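Local coordinates for protein diaminopimelate decarboxylase (Methanocaldococcus jannaschii, PDB 1TWI) that catalyses the pyridoxal-phosphate-dependent decarboxylation of meso-diaminopimelate to L-lysine, the last step of lysine biosynthesis through the diaminopimelate pathway, at residues Val318-Gly323 with Leu379-Val384; Asn325-Pro330 with Asp362-Asp367. All coordinates share one frame; numbering follows the deposited sequence.

Contact 1 of 2, residues Val318-Gly323 with Leu379-Val384; sequences VMIDAG and LAIFDV
Directly after I320, whose side chain meets L379 and I381 across the contact, the carboxylate of D321 is gripped by three groups: OD2 by T30 OG1 and H307 NE2, OD1 by the backbone N of K305. A short acidic side chain suits the place where strand 316-320 runs out, since both its oxygens find partners, two of them on strand 300-311. The contact itself is wholly apolar and buried. L379 reaches out with CD1, which lies 3.7 Å from I320 CG2 and 4.0 Å from V318 CG1, so a single leucine methyl meets two residues two apart on one face of the strand. With CG anti to the carbonyl carbon of L379 (chi1 -54°) and CD1 anti to CA, the chain is drawn out to full length for this reach. Both strands belong to the mixed, curled sheet that makes up the beta domain of this decarboxylase, in addition to its TIM-barrel domain. Each pairs antiparallel with strand 300-311, yet they are not paired with each other: their short axes stay 10.2 Å apart and run at 79°, and long aliphatic side chains bridge the interior of the curl. I320 has its longer branch between the backbone N and the carbonyl carbon (chi1 60°), and this branch carries CD1 to 4.1 Å from I381 CD1. The beta-branched V318, I320 and I381 fit extended backbone and offer methyls to the inside, where V306, I353 and F364 pack around them. Strand alternation turns the intervening side chains the other way. M319 packs on N113 of the second subunit, and the small A380 lies on L303 of strand 300-311.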
loop_
_atom_site.group_PDB
_atom_site.type_symbol
_atom_site.label_atom_id
_atom_site.label_comp_id
_atom_site.label_asym_id
_atom_site.label_seq_id
_atom_site.Cartn_x
_atom_site.Cartn_y
_atom_site.Cartn_z
ATOM N N VAL A 318 14.140 -15.561 8.993
ATOM C CA VAL A 318 14.501 -14.627 10.048
ATOM C C VAL A 318 13.286 -13.662 10.075
ATOM O O VAL A 318 12.957 -13.060 9.050
ATOM C CB VAL A 318 15.843 -13.928 9.622
ATOM C CG1 VAL A 318 16.064 -12.676 10.410
ATOM C CG2 VAL A 318 17.013 -14.921 9.866
ATOM N N MET A 319 12.595 -13.558 11.221
ATOM C CA MET A 319 11.399 -12.717 11.303
ATOM C C MET A 319 11.704 -11.430 12.039
ATOM O O MET A 319 12.143 -11.462 13.180
ATOM C CB MET A 319 10.274 -13.441 12.066
ATOM C CG MET A 319 10.087 -14.948 11.706
ATOM S SD MET A 319 9.686 -15.168 9.973
ATOM C CE MET A 319 8.955 -16.898 10.008
ATOM N N ILE A 320 11.447 -10.295 11.390
ATOM C CA ILE A 320 11.719 -9.023 12.025
ATOM C C ILE A 320 10.476 -8.174 12.297
ATOM O O ILE A 320 9.393 -8.446 11.742
ATOM C CB ILE A 320 12.751 -8.183 11.184
ATOM C CG1 ILE A 320 12.196 -7.913 9.773
ATOM C CG2 ILE A 320 14.140 -8.962 11.090
ATOM C CD1 ILE A 320 13.119 -6.984 8.994
ATOM N N ASP A 321 10.619 -7.137 13.136
ATOM C CA ASP A 321 9.461 -6.309 13.449
ATOM C C ASP A 321 9.110 -5.202 12.455
ATOM O O ASP A 321 8.160 -4.441 12.674
ATOM C CB ASP A 321 9.500 -5.798 14.905
ATOM C CG ASP A 321 10.731 -5.000 15.236
ATOM O OD1 ASP A 321 11.430 -4.505 14.299
ATOM O OD2 ASP A 321 10.998 -4.860 16.467
ATOM N N ALA A 322 9.869 -5.128 11.371
ATOM C CA ALA A 322 9.536 -4.236 10.262
ATOM C C ALA A 322 8.664 -5.112 9.364
ATOM O O ALA A 322 8.846 -6.340 9.295
ATOM C CB ALA A 322 10.777 -3.807 9.488
ATOM N N GLY A 323 7.759 -4.498 8.617
ATOM C CA GLY A 323 6.878 -5.295 7.776
ATOM C C GLY A 323 6.437 -4.495 6.567
ATOM O O GLY A 323 6.699 -3.295 6.472
ATOM N N LEU A 379 18.473 -5.735 11.886
ATOM C CA LEU A 379 18.859 -5.785 10.496
ATOM C C LEU A 379 18.585 -4.391 9.906
ATOM O O LEU A 379 17.654 -3.706 10.361
ATOM C CB LEU A 379 18.022 -6.802 9.702
ATOM C CG LEU A 379 17.948 -8.241 10.207
ATOM C CD1 LEU A 379 17.243 -9.071 9.137
ATOM C CD2 LEU A 379 19.395 -8.801 10.418
ATOM N N ALA A 380 19.393 -3.964 8.926
ATOM C CA ALA A 380 19.165 -2.699 8.246
ATOM C C ALA A 380 18.801 -2.999 6.771
ATOM O O ALA A 380 19.531 -3.743 6.038
ATOM C CB ALA A 380 20.432 -1.822 8.304
ATOM N N ILE A 381 17.697 -2.412 6.323
ATOM C CA ILE A 381 17.267 -2.585 4.939
ATOM C C ILE A 381 17.628 -1.259 4.313
ATOM O O ILE A 381 17.126 -0.184 4.706
ATOM C CB ILE A 381 15.731 -2.820 4.886
ATOM C CG1 ILE A 381 15.391 -4.119 5.656
ATOM C CG2 ILE A 381 15.248 -2.954 3.393
ATOM C CD1 ILE A 381 13.831 -4.146 6.139
ATOM N N PHE A 382 18.497 -1.322 3.311
ATOM C CA PHE A 382 18.980 -0.117 2.637
ATOM C C PHE A 382 18.060 0.534 1.619
ATOM O O PHE A 382 17.207 -0.108 1.036
ATOM C CB PHE A 382 20.257 -0.417 1.839
ATOM C CG PHE A 382 21.519 -0.502 2.676
ATOM C CD1 PHE A 382 21.492 -1.091 3.950
ATOM C CD2 PHE A 382 22.728 -0.066 2.156
ATOM C CE1 PHE A 382 22.679 -1.250 4.680
ATOM C CE2 PHE A 382 23.948 -0.213 2.871
ATOM C CZ PHE A 382 23.910 -0.809 4.131
ATOM N N ASP A 383 18.300 1.826 1.415
ATOM C CA ASP A 383 17.710 2.579 0.325
ATOM C C ASP A 383 16.179 2.636 0.392
ATOM O O ASP A 383 15.488 2.349 -0.577
ATOM C CB ASP A 383 18.189 1.914 -0.973
ATOM C CG ASP A 383 19.718 1.895 -1.085
ATOM O OD1 ASP A 383 20.332 2.955 -0.802
ATOM O OD2 ASP A 383 20.319 0.850 -1.440
ATOM N N VAL A 384 15.673 3.024 1.545
ATOM C CA VAL A 384 14.230 3.115 1.718
ATOM C C VAL A 384 13.801 4.571 1.919
ATOM O O VAL A 384 12.707 4.840 2.450
ATOM C CB VAL A 384 13.817 2.321 2.939
ATOM C CG1 VAL A 384 13.949 0.792 2.691
ATOM C CG2 VAL A 384 14.705 2.777 4.183
#

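Contact 2 of 2, residues Asn325-Pro330 with Asp362-Asp367; sequences NDMMRP and DVFGRD
A classic beta bulge opens strand 363-371: F364 and G365 both face I353 of strand 348-354, and from this irregular point the ring of F364 packs against M327 and P330, where the other segment enters helix 329-333. G365, the second residue of the bulge, has no side chain, so the packing on the helix start comes from F364. F364 holds its CG anti to its own carbonyl carbon (chi1 -71°). The ring's CD1 then lies 4.1 Å from P330 CG and 4.2 Å from M327 CE, while CE1 is 3.8 Å from M327 O; the proline carbon and the carbonyl oxygen both come at the ring obliquely. P330 also rests CB on V363 O at 3.5 Å, a van der Waals contact. Proline fits the first turn of a helix, where a backbone N-H is not required by the helix itself. M327 has a second task: the bend at chi2 (-80°) sets SD where it accepts a weak capping bond of 3.7 Å from the N of R329, and chi3 (-76°) then turns CE to the F364 ring. This helix start carries R329, which lines the pocket of the bound lysine and makes a cation-pi contact with Y255. In the second segment, V363 CG1 sits 3.6 Å above the plane of the R366 guanidinium, toward its rim; the arginine itself is exposed. The carboxylate of D362 is divided: OD1 takes the N of M324, and OD2 takes the N of L357 together with a salt bridge from K179 of the second subunit.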
loop_
_atom_site.group_PDB
_atom_site.type_symbol
_atom_site.label_atom_id
_atom_site.label_comp_id
_atom_site.label_asym_id
_atom_site.label_seq_id
_atom_site.Cartn_x
_atom_site.Cartn_y
_atom_site.Cartn_z
ATOM N N ASN A 325 3.752 -3.089 5.802
ATOM C CA ASN A 325 2.988 -1.852 6.071
ATOM C C ASN A 325 3.987 -0.650 6.337
ATOM O O ASN A 325 3.662 0.542 6.133
ATOM C CB ASN A 325 2.073 -2.064 7.298
ATOM C CG ASN A 325 2.874 -2.200 8.587
ATOM O OD1 ASN A 325 3.589 -3.209 8.810
ATOM N ND2 ASN A 325 2.789 -1.172 9.436
ATOM N N ASP A 326 5.185 -0.975 6.825
ATOM C CA ASP A 326 6.227 0.058 7.078
ATOM C C ASP A 326 6.972 0.461 5.779
ATOM O O ASP A 326 7.453 1.605 5.646
ATOM C CB ASP A 326 7.306 -0.472 8.061
ATOM C CG ASP A 326 6.712 -0.971 9.382
ATOM O OD1 ASP A 326 6.006 -0.180 10.043
ATOM O OD2 ASP A 326 6.954 -2.139 9.749
ATOM N N MET A 327 7.097 -0.486 4.854
ATOM C CA MET A 327 7.876 -0.276 3.636
ATOM C C MET A 327 7.353 -1.312 2.647
ATOM O O MET A 327 7.669 -2.501 2.740
ATOM C CB MET A 327 9.343 -0.515 3.943
ATOM C CG MET A 327 10.285 0.275 3.007
ATOM S SD MET A 327 10.520 -0.484 1.369
ATOM C CE MET A 327 11.708 -1.905 1.794
ATOM N N MET A 328 6.553 -0.832 1.707
ATOM C CA MET A 328 5.844 -1.677 0.760
ATOM C C MET A 328 6.563 -2.118 -0.505
ATOM O O MET A 328 5.992 -2.932 -1.253
ATOM C CB MET A 328 4.571 -0.950 0.312
ATOM C CG MET A 328 3.558 -0.707 1.446
ATOM S SD MET A 328 2.625 -2.261 1.710
ATOM C CE MET A 328 1.462 -2.040 0.312
ATOM N N ARG A 329 7.777 -1.627 -0.758
ATOM C CA ARG A 329 8.391 -1.945 -2.071
ATOM C C ARG A 329 8.581 -3.419 -2.401
ATOM O O ARG A 329 8.196 -3.858 -3.482
ATOM C CB ARG A 329 9.726 -1.206 -2.306
ATOM C CG ARG A 329 9.669 0.308 -2.339
ATOM C CD ARG A 329 11.041 0.807 -2.907
ATOM N NE ARG A 329 11.111 0.606 -4.344
ATOM C CZ ARG A 329 12.037 -0.082 -5.016
ATOM N NH1 ARG A 329 13.053 -0.700 -4.440
ATOM N NH2 ARG A 329 11.931 -0.127 -6.333
ATOM N N PRO A 330 9.194 -4.193 -1.497
ATOM C CA PRO A 330 9.353 -5.620 -1.838
ATOM C C PRO A 330 8.019 -6.359 -2.015
ATOM O O PRO A 330 7.845 -7.098 -3.004
ATOM C CB PRO A 330 10.165 -6.191 -0.670
ATOM C CG PRO A 330 10.983 -4.964 -0.165
ATOM C CD PRO A 330 9.892 -3.857 -0.237
ATOM N N ASP A 362 4.760 -10.479 2.252
ATOM C CA ASP A 362 5.454 -9.665 3.257
ATOM C C ASP A 362 6.814 -10.348 3.589
ATOM O O ASP A 362 7.022 -10.927 4.659
ATOM C CB ASP A 362 4.587 -9.480 4.540
ATOM C CG ASP A 362 5.381 -8.829 5.687
ATOM O OD1 ASP A 362 6.112 -7.842 5.439
ATOM O OD2 ASP A 362 5.291 -9.304 6.825
ATOM N N VAL A 363 7.734 -10.225 2.644
ATOM C CA VAL A 363 9.065 -10.798 2.716
ATOM C C VAL A 363 9.985 -9.692 2.169
ATOM O O VAL A 363 9.757 -9.172 1.058
ATOM C CB VAL A 363 9.138 -12.058 1.788
ATOM C CG1 VAL A 363 10.594 -12.545 1.633
ATOM C CG2 VAL A 363 8.247 -13.191 2.372
ATOM N N PHE A 364 11.007 -9.325 2.919
ATOM C CA PHE A 364 11.919 -8.272 2.451
ATOM C C PHE A 364 13.040 -8.786 1.531
ATOM O O PHE A 364 13.602 -8.021 0.759
ATOM C CB PHE A 364 12.565 -7.559 3.659
ATOM C CG PHE A 364 11.598 -6.689 4.425
ATOM C CD1 PHE A 364 11.180 -5.458 3.898
ATOM C CD2 PHE A 364 11.066 -7.121 5.641
ATOM C CE1 PHE A 364 10.227 -4.665 4.595
ATOM C CE2 PHE A 364 10.124 -6.350 6.336
ATOM C CZ PHE A 364 9.703 -5.121 5.810
ATOM N N GLY A 365 13.392 -10.060 1.638
ATOM C CA GLY A 365 14.461 -10.570 0.783
ATOM C C GLY A 365 14.562 -12.072 0.961
ATOM O O GLY A 365 14.253 -12.618 2.035
ATOM N N ARG A 366 15.007 -12.757 -0.085
ATOM C CA ARG A 366 15.130 -14.214 -0.050
ATOM C C ARG A 366 16.583 -14.661 -0.373
ATOM O O ARG A 366 17.302 -14.015 -1.169
ATOM C CB ARG A 366 14.169 -14.809 -1.088
ATOM C CG ARG A 366 12.694 -14.574 -0.816
ATOM C CD ARG A 366 11.847 -15.063 -2.001
ATOM N NE ARG A 366 10.408 -15.166 -1.685
ATOM C CZ ARG A 366 9.552 -14.133 -1.628
ATOM N NH1 ARG A 366 9.959 -12.884 -1.861
ATOM N NH2 ARG A 366 8.263 -14.344 -1.352
ATOM N N ASP A 367 17.012 -15.742 0.272
ATOM C CA ASP A 367 18.331 -16.279 0.025
ATOM C C ASP A 367 19.413 -15.230 0.121
ATOM O O ASP A 367 20.228 -15.100 -0.775
ATOM C CB ASP A 367 18.332 -16.927 -1.354
ATOM C CG ASP A 367 17.252 -18.000 -1.473
ATOM O OD1 ASP A 367 16.661 -18.136 -2.550
ATOM O OD2 ASP A 367 16.968 -18.707 -0.472
#

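Overall arrangement
Both contacts are buried in the same beta domain, their centres about 8 Å apart, and contact 2 is nested in the chain loop that contact 1 closes. F364 joins them: its CE2 lies 3.2 Å from A322 O, and its side chain also touches I320 and I381. V384 CG1 meets M327 CE at 3.6 Å. Contact 1 is purely aliphatic, as befits two unpaired strands whose side chains meet inside a curled sheet. Contact 2 mixes an aromatic ring, a proline, a thioether and backbone carbonyls, as expected where a bulged strand meets a helix start near the lysine pocket. Each borders the second subunit, contact 1 through M319, contact 2 through D362 and M328.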